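Local coordinates for protein alanine glyoxylate transaminase (Thermococcus litoralis, PDB 2ZC0) that probably transfers the amino group of alanine to glyoxylate, using pyridoxal 5'-phosphate as its cofactor, at residues 353-356 against 360-363; 316-321 against 392-397; 37-42 against 383-388; 367-370 against 376-379. One frame throughout, in Å; residues are numbered along the deposited sequence.

Contact 1 of 4, residues 353-356 against 360-363; sequences ELME and VVVV
L354 and M355 lie near the C-terminal end of helix 347-357, and the chain turns back at a slant so that V360, V361 and V362 pass beside them. This is a helix-turn-strand unit in the C-terminal part of a class I aminotransferase: strand 360-361 starts three residues after the helix stops.

No hydrogen bond crosses between the two segments. The polar side of the contact is a single CA-H...O approach, V360 O standing 3.4 Å from M355 CA with an angle of 128° at the hydrogen. The amide N of M355 also comes near this oxygen, but its angle is too poor for a bond.

Everything else is apolar. L354 has its CG anti to the backbone N (chi1 -151°), which carries both methyls to residues 360-362. CD2 presses on V360 CB at 3.5 Å, tighter than usual for two carbons. The other methyl, CD1, reaches past V360 to V362, 3.8 Å from CG1 and only slightly farther from CG2, the two side chains crossing at about a right angle. L397 and L400 of helix 389-404 also pack on L354, so this leucine is buried between strand and helix.

M355 works one residue along, lying beside V361 and pointing the same way. The single methyl CG2 of V361 touches it twice, 4.0 Å from M355 CG and equally 4.0 Å from M355 SD.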
loop_
_atom_site.group_PDB
_atom_site.type_symbol
_atom_site.label_atom_id
_atom_site.label_comp_id
_atom_site.label_asym_id
_atom_site.label_seq_id
_atom_site.Cartn_x
_atom_site.Cartn_y
_atom_site.Cartn_z
ATOM N N GLU A 353 -6.296 38.969 -8.265
ATOM C CA GLU A 353 -6.612 40.369 -8.483
ATOM C C GLU A 353 -5.592 41.012 -9.415
ATOM O O GLU A 353 -5.942 41.868 -10.226
ATOM C CB GLU A 353 -6.645 41.113 -7.150
ATOM C CG GLU A 353 -7.630 42.269 -7.118
ATOM C CD GLU A 353 -7.747 42.889 -5.738
ATOM O OE1 GLU A 353 -7.858 42.122 -4.754
ATOM O OE2 GLU A 353 -7.736 44.138 -5.635
ATOM N N LEU A 354 -4.335 40.590 -9.307
ATOM C CA LEU A 354 -3.270 41.138 -10.141
ATOM C C LEU A 354 -3.510 40.734 -11.592
ATOM O O LEU A 354 -3.400 41.551 -12.509
ATOM C CB LEU A 354 -1.906 40.599 -9.683
ATOM C CG LEU A 354 -0.634 41.436 -9.882
ATOM C CD1 LEU A 354 0.583 40.531 -9.760
ATOM C CD2 LEU A 354 -0.640 42.110 -11.238
ATOM N N MET A 355 -3.842 39.461 -11.780
ATOM C CA MET A 355 -4.093 38.905 -13.100
ATOM C C MET A 355 -5.331 39.525 -13.742
ATOM O O MET A 355 -5.391 39.689 -14.960
ATOM C CB MET A 355 -4.265 37.388 -12.994
ATOM C CG MET A 355 -4.180 36.656 -14.320
ATOM S SD MET A 355 -4.148 34.857 -14.145
ATOM C CE MET A 355 -5.308 34.371 -15.411
ATOM N N GLU A 356 -6.309 39.877 -12.914
ATOM C CA GLU A 356 -7.557 40.469 -13.392
ATOM C C GLU A 356 -7.486 41.959 -13.702
ATOM O O GLU A 356 -7.933 42.401 -14.762
ATOM C CB GLU A 356 -8.669 40.238 -12.369
ATOM C CG GLU A 356 -9.219 38.830 -12.336
ATOM C CD GLU A 356 -10.356 38.692 -11.343
ATOM O OE1 GLU A 356 -11.261 39.558 -11.359
ATOM O OE2 GLU A 356 -10.351 37.721 -10.552
ATOM N N VAL A 360 -1.125 40.789 -15.161
ATOM C CA VAL A 360 0.204 40.232 -14.922
ATOM C C VAL A 360 0.021 38.937 -14.135
ATOM O O VAL A 360 -0.712 38.908 -13.142
ATOM C CB VAL A 360 1.101 41.193 -14.096
ATOM C CG1 VAL A 360 2.477 40.572 -13.880
ATOM C CG2 VAL A 360 1.248 42.523 -14.817
ATOM N N VAL A 361 0.688 37.873 -14.573
ATOM C CA VAL A 361 0.566 36.580 -13.908
ATOM C C VAL A 361 1.738 36.210 -13.000
ATOM O O VAL A 361 2.891 36.271 -13.412
ATOM C CB VAL A 361 0.414 35.429 -14.936
ATOM C CG1 VAL A 361 0.105 34.149 -14.218
ATOM C CG2 VAL A 361 -0.670 35.761 -15.950
ATOM N N VAL A 362 1.424 35.806 -11.773
ATOM C CA VAL A 362 2.426 35.387 -10.798
ATOM C C VAL A 362 1.901 34.107 -10.133
ATOM O O VAL A 362 0.756 33.719 -10.375
ATOM C CB VAL A 362 2.643 36.465 -9.697
ATOM C CG1 VAL A 362 3.153 37.771 -10.313
ATOM C CG2 VAL A 362 1.345 36.701 -8.957
ATOM N N VAL A 363 2.721 33.459 -9.301
ATOM C CA VAL A 363 2.303 32.230 -8.610
ATOM C C VAL A 363 2.123 32.439 -7.095
ATOM O O VAL A 363 3.037 32.890 -6.417
ATOM C CB VAL A 363 3.329 31.073 -8.828
ATOM C CG1 VAL A 363 2.850 29.825 -8.126
ATOM C CG2 VAL A 363 3.508 30.796 -10.311
#

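Contact 2 of 4, residues 316-321 against 392-397; sequences LKALEN and IGIKKL
I394 of helix 389-404 faces A318 and L319 of helix 295-322, and every close touch between the two segments involves it. CB already touches the other helix, 4.1 Å from A318 CB. There the side chain forks. CG2 stands anti to the backbone N and takes the forward position: it rests 3.9 Å from A318 CB and 4.0 Å from A318 C, so it lies against the backbone as well as the methyl. The same CG2 is 4.0 Å from L319 N and meets the tip of L319 at CD2, 4.1 Å away, where the two side chains cross at about a right angle.

CG1 lies beside the backbone N of I394 (chi1 -79°), and neither it nor CD1 makes these touches. I394 also packs on M315, one turn earlier on the facing helix.

At A318 the side chain is a methyl, consistent with the close approach of the backbones: its CA is 6.6 Å from the CA of I394. L319 also packs on V337 and F339 of strand 336-340 and on F328, while L397, one turn on from I394, packs on F350 of helix 347-357. The contact is buried, with apolar side chains on both helices and no hydrogen bond between the segments. It is a helix-helix packing of the C-terminal part of the class I aminotransferase fold, two helices meeting beside strand 336-340.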
loop_
_atom_site.group_PDB
_atom_site.type_symbol
_atom_site.label_atom_id
_atom_site.label_comp_id
_atom_site.label_asym_id
_atom_site.label_seq_id
_atom_site.Cartn_x
_atom_site.Cartn_y
_atom_site.Cartn_z
ATOM N N LEU A 316 15.446 42.717 -9.992
ATOM C CA LEU A 316 15.854 43.156 -8.665
ATOM C C LEU A 316 15.948 44.680 -8.635
ATOM O O LEU A 316 15.617 45.298 -7.625
ATOM C CB LEU A 316 17.200 42.541 -8.285
ATOM C CG LEU A 316 17.171 41.034 -8.032
ATOM C CD1 LEU A 316 18.547 40.591 -7.564
ATOM C CD2 LEU A 316 16.115 40.693 -6.986
ATOM N N LYS A 317 16.393 45.282 -9.743
ATOM C CA LYS A 317 16.494 46.741 -9.831
ATOM C C LYS A 317 15.100 47.349 -9.724
ATOM O O LYS A 317 14.873 48.287 -8.968
ATOM C CB LYS A 317 17.088 47.198 -11.173
ATOM C CG LYS A 317 18.606 47.280 -11.260
ATOM C CD LYS A 317 19.011 48.205 -12.426
ATOM C CE LYS A 317 20.263 47.718 -13.157
ATOM N NZ LYS A 317 20.025 46.456 -13.923
ATOM N N ALA A 318 14.179 46.812 -10.510
ATOM C CA ALA A 318 12.812 47.293 -10.525
ATOM C C ALA A 318 12.158 47.144 -9.159
ATOM O O ALA A 318 11.487 48.055 -8.688
ATOM C CB ALA A 318 12.012 46.544 -11.577
ATOM N N LEU A 319 12.362 45.994 -8.524
ATOM C CA LEU A 319 11.771 45.734 -7.218
ATOM C C LEU A 319 12.286 46.677 -6.142
ATOM O O LEU A 319 11.500 47.294 -5.421
ATOM C CB LEU A 319 12.028 44.282 -6.795
ATOM C CG LEU A 319 11.087 43.208 -7.361
ATOM C CD1 LEU A 319 11.672 41.834 -7.123
ATOM C CD2 LEU A 319 9.713 43.331 -6.712
ATOM N N GLU A 320 13.606 46.789 -6.039
ATOM C CA GLU A 320 14.226 47.647 -5.036
ATOM C C GLU A 320 13.890 49.119 -5.279
ATOM O O GLU A 320 13.868 49.924 -4.347
ATOM C CB GLU A 320 15.742 47.431 -5.042
ATOM C CG GLU A 320 16.356 47.339 -3.653
ATOM C CD GLU A 320 17.383 46.215 -3.540
ATOM O OE1 GLU A 320 18.223 46.077 -4.461
ATOM O OE2 GLU A 320 17.355 45.478 -2.525
ATOM N N ASN A 321 13.608 49.452 -6.536
ATOM C CA ASN A 321 13.263 50.813 -6.928
ATOM C C ASN A 321 11.798 51.168 -6.659
ATOM O O ASN A 321 11.495 52.288 -6.248
ATOM C CB ASN A 321 13.579 51.017 -8.414
ATOM C CG ASN A 321 13.126 52.368 -8.930
ATOM O OD1 ASN A 321 12.810 53.271 -8.149
ATOM N ND2 ASN A 321 13.092 52.519 -10.259
ATOM N N ILE A 392 7.715 46.645 -16.487
ATOM C CA ILE A 392 6.293 46.944 -16.597
ATOM C C ILE A 392 5.514 46.045 -15.642
ATOM O O ILE A 392 4.640 46.515 -14.912
ATOM C CB ILE A 392 5.799 46.726 -18.045
ATOM C CG1 ILE A 392 6.553 47.661 -18.991
ATOM C CG2 ILE A 392 4.307 46.997 -18.137
ATOM C CD1 ILE A 392 6.251 47.427 -20.450
ATOM N N GLY A 393 5.848 44.754 -15.644
ATOM C CA GLY A 393 5.182 43.800 -14.772
ATOM C C GLY A 393 5.359 44.118 -13.300
ATOM O O GLY A 393 4.396 44.078 -12.533
ATOM N N ILE A 394 6.585 44.421 -12.887
ATOM C CA ILE A 394 6.824 44.752 -11.487
ATOM C C ILE A 394 6.180 46.087 -11.093
ATOM O O ILE A 394 5.806 46.270 -9.935
ATOM C CB ILE A 394 8.339 44.795 -11.152
ATOM C CG1 ILE A 394 8.872 43.374 -10.966
ATOM C CG2 ILE A 394 8.587 45.606 -9.889
ATOM C CD1 ILE A 394 9.355 42.753 -12.238
ATOM N N LYS A 395 6.056 47.018 -12.040
ATOM C CA LYS A 395 5.427 48.311 -11.734
ATOM C C LYS A 395 3.946 48.100 -11.451
ATOM O O LYS A 395 3.415 48.594 -10.455
ATOM C CB LYS A 395 5.604 49.304 -12.895
ATOM C CG LYS A 395 6.979 49.958 -12.944
ATOM C CD LYS A 395 7.205 50.763 -14.226
ATOM C CE LYS A 395 8.661 51.207 -14.336
ATOM N NZ LYS A 395 8.968 51.796 -15.667
ATOM N N LYS A 396 3.288 47.357 -12.336
ATOM C CA LYS A 396 1.869 47.049 -12.186
ATOM C C LYS A 396 1.674 46.323 -10.865
ATOM O O LYS A 396 0.685 46.534 -10.164
ATOM C CB LYS A 396 1.396 46.152 -13.336
ATOM C CG LYS A 396 1.230 46.862 -14.664
ATOM C CD LYS A 396 0.906 45.881 -15.778
ATOM C CE LYS A 396 0.281 46.586 -16.981
ATOM N NZ LYS A 396 -1.117 47.036 -16.694
ATOM N N LEU A 397 2.631 45.463 -10.533
ATOM C CA LEU A 397 2.580 44.698 -9.294
ATOM C C LEU A 397 2.670 45.650 -8.107
ATOM O O LEU A 397 1.976 45.479 -7.102
ATOM C CB LEU A 397 3.740 43.687 -9.267
ATOM C CG LEU A 397 4.073 42.880 -8.004
ATOM C CD1 LEU A 397 4.893 43.727 -7.056
ATOM C CD2 LEU A 397 2.804 42.382 -7.335
#

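Contact 3 of 4, residues 37-42 against 383-388; sequences ISLAAG and SRPSKE
R384 and P385 face S38 and L39 across 340 residues of intervening chain. S383, just ahead of them, turns its hydroxyl to D43 O and N381 ND2, which ties the start of the loop to the residue following 37-42.

R384 makes the polar link. Its chain is bent at chi2 and chi3, and this brings the guanidinium beside the strand, where NH1 donates to S38 O at 2.6 Å. The bond is short but far from straight, 138° at the hydrogen. NH1 also sits above the carbonyl plane, 35° out of it, so it does not use a lone pair. S38 CB lies over one face of the same guanidinium, 3.7 Å from NH1. The second amino group, NH2, forms a salt bridge with E389, so the guanidinium has two partners, S38 O and E389.

The carbonyl it grips belongs to strand 37-38, which pairs in parallel with strand 360-361 in a two-stranded sheet that joins an N-terminal strand to the C-terminal part of the class I aminotransferase fold.

P385 fills in against that strand. Its CB is 3.5 Å from S38 O, and the ring crosses L39 at about a right angle, with L39 CD1 4.1 Å from both CB and CG of the proline. S386 comes next, its OG capping E389 N where helix 389-404 starts, and the exposed K387 reaches E310 of helix 295-322 through a salt bridge.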
loop_
_atom_site.group_PDB
_atom_site.type_symbol
_atom_site.label_atom_id
_atom_site.label_comp_id
_atom_site.label_asym_id
_atom_site.label_seq_id
_atom_site.Cartn_x
_atom_site.Cartn_y
_atom_site.Cartn_z
ATOM N N ILE A 37 1.104 39.820 -19.167
ATOM C CA ILE A 37 2.541 39.713 -18.928
ATOM C C ILE A 37 2.708 38.629 -17.864
ATOM O O ILE A 37 2.141 38.728 -16.773
ATOM C CB ILE A 37 3.094 41.047 -18.434
ATOM N N SER A 38 3.481 37.596 -18.184
ATOM C CA SER A 38 3.677 36.489 -17.257
ATOM C C SER A 38 4.989 36.439 -16.479
ATOM O O SER A 38 6.084 36.524 -17.045
ATOM C CB SER A 38 3.502 35.152 -17.984
ATOM O OG SER A 38 3.596 34.077 -17.067
ATOM N N LEU A 39 4.842 36.271 -15.170
ATOM C CA LEU A 39 5.945 36.168 -14.226
ATOM C C LEU A 39 5.667 34.898 -13.421
ATOM O O LEU A 39 6.019 34.801 -12.248
ATOM C CB LEU A 39 5.947 37.384 -13.287
ATOM C CG LEU A 39 6.706 38.670 -13.650
ATOM C CD1 LEU A 39 6.521 39.038 -15.099
ATOM C CD2 LEU A 39 6.223 39.793 -12.736
ATOM N N ALA A 40 5.037 33.919 -14.061
ATOM C CA ALA A 40 4.668 32.689 -13.378
ATOM C C ALA A 40 5.471 31.445 -13.738
ATOM O O ALA A 40 6.449 31.107 -13.068
ATOM C CB ALA A 40 3.182 32.423 -13.591
ATOM N N ALA A 41 5.033 30.753 -14.785
ATOM C CA ALA A 41 5.679 29.526 -15.247
ATOM C C ALA A 41 7.195 29.570 -15.199
ATOM O O ALA A 41 7.810 30.613 -15.386
ATOM C CB ALA A 41 5.225 29.209 -16.655
ATOM N N GLY A 42 7.794 28.413 -14.953
ATOM C CA GLY A 42 9.237 28.331 -14.880
ATOM C C GLY A 42 9.923 27.959 -16.184
ATOM O O GLY A 42 10.800 27.093 -16.208
ATOM N N SER A 383 13.048 34.536 -15.925
ATOM C CA SER A 383 13.656 33.910 -17.091
ATOM C C SER A 383 12.854 34.050 -18.382
ATOM O O SER A 383 13.432 34.307 -19.445
ATOM C CB SER A 383 13.945 32.424 -16.812
ATOM O OG SER A 383 12.772 31.700 -16.476
ATOM N N ARG A 384 11.531 33.908 -18.302
ATOM C CA ARG A 384 10.686 33.989 -19.501
ATOM C C ARG A 384 10.325 35.392 -19.992
ATOM O O ARG A 384 10.501 35.712 -21.174
ATOM C CB ARG A 384 9.389 33.205 -19.292
ATOM C CG ARG A 384 8.811 32.682 -20.587
ATOM C CD ARG A 384 7.320 32.899 -20.681
ATOM N NE ARG A 384 6.973 34.224 -21.196
ATOM C CZ ARG A 384 6.812 35.315 -20.450
ATOM N NH1 ARG A 384 6.966 35.247 -19.132
ATOM N NH2 ARG A 384 6.488 36.474 -21.027
ATOM N N PRO A 385 9.787 36.244 -19.104
ATOM C CA PRO A 385 9.435 37.596 -19.559
ATOM C C PRO A 385 10.622 38.339 -20.182
ATOM O O PRO A 385 11.763 38.172 -19.755
ATOM C CB PRO A 385 8.918 38.260 -18.290
ATOM C CG PRO A 385 9.694 37.565 -17.212
ATOM C CD PRO A 385 9.632 36.125 -17.645
ATOM N N SER A 386 10.346 39.136 -21.207
ATOM C CA SER A 386 11.380 39.906 -21.897
ATOM C C SER A 386 12.012 40.954 -20.977
ATOM O O SER A 386 11.461 41.279 -19.925
ATOM C CB SER A 386 10.773 40.625 -23.105
ATOM O OG SER A 386 9.828 41.595 -22.679
ATOM N N LYS A 387 13.169 41.477 -21.384
ATOM C CA LYS A 387 13.858 42.519 -20.620
ATOM C C LYS A 387 12.893 43.675 -20.369
ATOM O O LYS A 387 12.855 44.253 -19.286
ATOM C CB LYS A 387 15.064 43.043 -21.405
ATOM C CG LYS A 387 16.402 42.463 -20.975
ATOM C CD LYS A 387 17.519 42.883 -21.921
ATOM C CE LYS A 387 17.745 44.391 -21.908
ATOM N NZ LYS A 387 18.369 44.864 -20.641
ATOM N N GLU A 388 12.105 43.973 -21.397
ATOM C CA GLU A 388 11.114 45.046 -21.404
ATOM C C GLU A 388 9.906 44.783 -20.487
ATOM O O GLU A 388 9.511 45.657 -19.711
ATOM C CB GLU A 388 10.648 45.245 -22.856
ATOM C CG GLU A 388 10.226 46.656 -23.266
ATOM C CD GLU A 388 8.792 46.990 -22.893
ATOM O OE1 GLU A 388 7.912 46.108 -23.034
ATOM O OE2 GLU A 388 8.547 48.144 -22.475
#

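Contact 4 of 4, residues 367-370 against 376-379; sequences PFYT and NAIR. With IMD (imidazole), chain G.
F368 and R379 form the tight half of this contact. NH1 of R379 comes to the edge of the phenyl ring, close to the ring plane, and stands 3.3 Å from both CZ and CE2 of F368. The guanidinium is turned 60° against the ring, so the two do not stack. R379 gets there by an extended chain bent at chi3 (75°), and its polar partners lie outside the two segments: NH1 bonds N186 OD1 and NH2 bonds A40 O. F368 also packs on I133, P187 and V363, and R379 on P187 too.

The Y369 side is looser. A377 CB is its one partner here, a single methyl 3.8 Å from Y369 CE2 and 3.7 Å from OH. That hydroxyl is buried with no polar partner in the model. Farther out, at the partly exposed P367, an imidazole, probably from the crystallisation liquor, donates N1 to P367 O at 2.7 Å.

The R379 side chain is about 6 Å from the bound pyridoxamine-phosphate cofactor (PMP), whose pocket includes N186. An arginine on this strand, paired with that asparagine, is the arrangement expected of the arginine that receives the substrate carboxylate in class I aminotransferases, and R379 probably plays that part.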
loop_
_atom_site.group_PDB
_atom_site.type_symbol
_atom_site.label_atom_id
_atom_site.label_comp_id
_atom_site.label_asym_id
_atom_site.label_seq_id
_atom_site.Cartn_x
_atom_site.Cartn_y
_atom_site.Cartn_z
ATOM N N PRO A 367 1.205 27.478 -1.809
ATOM C CA PRO A 367 1.183 26.048 -2.137
ATOM C C PRO A 367 2.538 25.359 -2.003
ATOM O O PRO A 367 2.602 24.146 -1.819
ATOM C CB PRO A 367 0.664 26.035 -3.573
ATOM C CG PRO A 367 -0.189 27.272 -3.629
ATOM C CD PRO A 367 0.694 28.266 -2.944
ATOM N N PHE A 368 3.617 26.132 -2.079
ATOM C CA PHE A 368 4.964 25.576 -1.965
ATOM C C PHE A 368 5.432 25.285 -0.539
ATOM O O PHE A 368 6.503 24.709 -0.368
ATOM C CB PHE A 368 5.988 26.508 -2.625
ATOM C CG PHE A 368 5.745 26.759 -4.084
ATOM C CD1 PHE A 368 4.658 27.520 -4.500
ATOM C CD2 PHE A 368 6.632 26.271 -5.043
ATOM C CE1 PHE A 368 4.457 27.799 -5.844
ATOM C CE2 PHE A 368 6.441 26.543 -6.385
ATOM C CZ PHE A 368 5.351 27.310 -6.786
ATOM N N TYR A 369 4.650 25.674 0.473
ATOM C CA TYR A 369 5.015 25.445 1.888
ATOM C C TYR A 369 4.452 24.140 2.442
ATOM O O TYR A 369 3.348 23.728 2.077
ATOM C CB TYR A 369 4.545 26.617 2.771
ATOM C CG TYR A 369 5.295 27.907 2.501
ATOM C CD1 TYR A 369 6.247 28.394 3.411
ATOM C CD2 TYR A 369 5.110 28.601 1.306
ATOM C CE1 TYR A 369 6.999 29.535 3.128
ATOM C CE2 TYR A 369 5.859 29.741 1.013
ATOM C CZ TYR A 369 6.804 30.197 1.933
ATOM O OH TYR A 369 7.565 31.293 1.628
ATOM N N THR A 370 5.215 23.517 3.344
ATOM C CA THR A 370 4.858 22.231 3.949
ATOM C C THR A 370 4.040 22.373 5.225
ATOM O O THR A 370 3.647 21.388 5.855
ATOM C CB THR A 370 6.140 21.390 4.231
ATOM O OG1 THR A 370 6.894 21.971 5.310
ATOM C CG2 THR A 370 7.019 21.364 2.982
ATOM N N ASN A 376 1.479 34.831 2.623
ATOM C CA ASN A 376 1.748 36.093 1.946
ATOM C C ASN A 376 2.820 35.997 0.867
ATOM O O ASN A 376 3.250 37.012 0.317
ATOM C CB ASN A 376 2.165 37.144 2.982
ATOM C CG ASN A 376 3.435 36.758 3.739
ATOM O OD1 ASN A 376 3.540 35.652 4.281
ATOM N ND2 ASN A 376 4.401 37.678 3.788
ATOM N N ALA A 377 3.251 34.781 0.556
ATOM C CA ALA A 377 4.289 34.603 -0.445
ATOM C C ALA A 377 3.778 34.681 -1.877
ATOM O O ALA A 377 2.635 34.344 -2.164
ATOM C CB ALA A 377 4.998 33.276 -0.223
ATOM N N ILE A 378 4.639 35.145 -2.772
ATOM C CA ILE A 378 4.314 35.235 -4.188
ATOM C C ILE A 378 5.596 34.931 -4.953
ATOM O O ILE A 378 6.609 35.612 -4.779
ATOM C CB ILE A 378 3.807 36.648 -4.597
ATOM C CG1 ILE A 378 2.303 36.782 -4.318
ATOM C CG2 ILE A 378 4.061 36.887 -6.079
ATOM C CD1 ILE A 378 1.947 36.980 -2.864
ATOM N N ARG A 379 5.569 33.903 -5.792
ATOM C CA ARG A 379 6.761 33.568 -6.553
ATOM C C ARG A 379 6.776 34.329 -7.869
ATOM O O ARG A 379 5.761 34.414 -8.570
ATOM C CB ARG A 379 6.812 32.071 -6.813
ATOM C CG ARG A 379 8.168 31.563 -7.239
ATOM C CD ARG A 379 8.032 30.146 -7.739
ATOM N NE ARG A 379 7.421 30.156 -9.058
ATOM C CZ ARG A 379 7.144 29.070 -9.770
ATOM N NH1 ARG A 379 7.417 27.867 -9.283
ATOM N NH2 ARG A 379 6.630 29.200 -10.985
HETATM N N1 IMD G . 1.961 21.727 -0.869
HETATM C C2 IMD G . 2.086 21.017 0.247
HETATM N N3 IMD G . 2.075 19.728 -0.068
HETATM C C4 IMD G . 1.940 19.622 -1.414
HETATM C C5 IMD G . 1.868 20.872 -1.915
#

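How the contacts relate
From the N terminus, residues 37-42 come first and wait for 383-388, so contact 3 closes by far the longest loop. Helix 295-322 then supplies 316-321, whose partner 392-397 follows 383-388; contacts 2 and 3 therefore cross. Contacts 1 and 4, both short, close one after the other within both of those loops. Backbone bonds and packing join them: V361 shares backbone hydrogen bonds with I37 and L39, linking contact 1 to contact 3, and V363 O meets R379 N, linking it to contact 4. A40 O meets R379 NH2, linking contact 3 to contact 4. V360 CG2 packs on K396 CD of contact 2. Together they tie the N-terminal strand to the C-terminal helices, with contact 4 on the cofactor side.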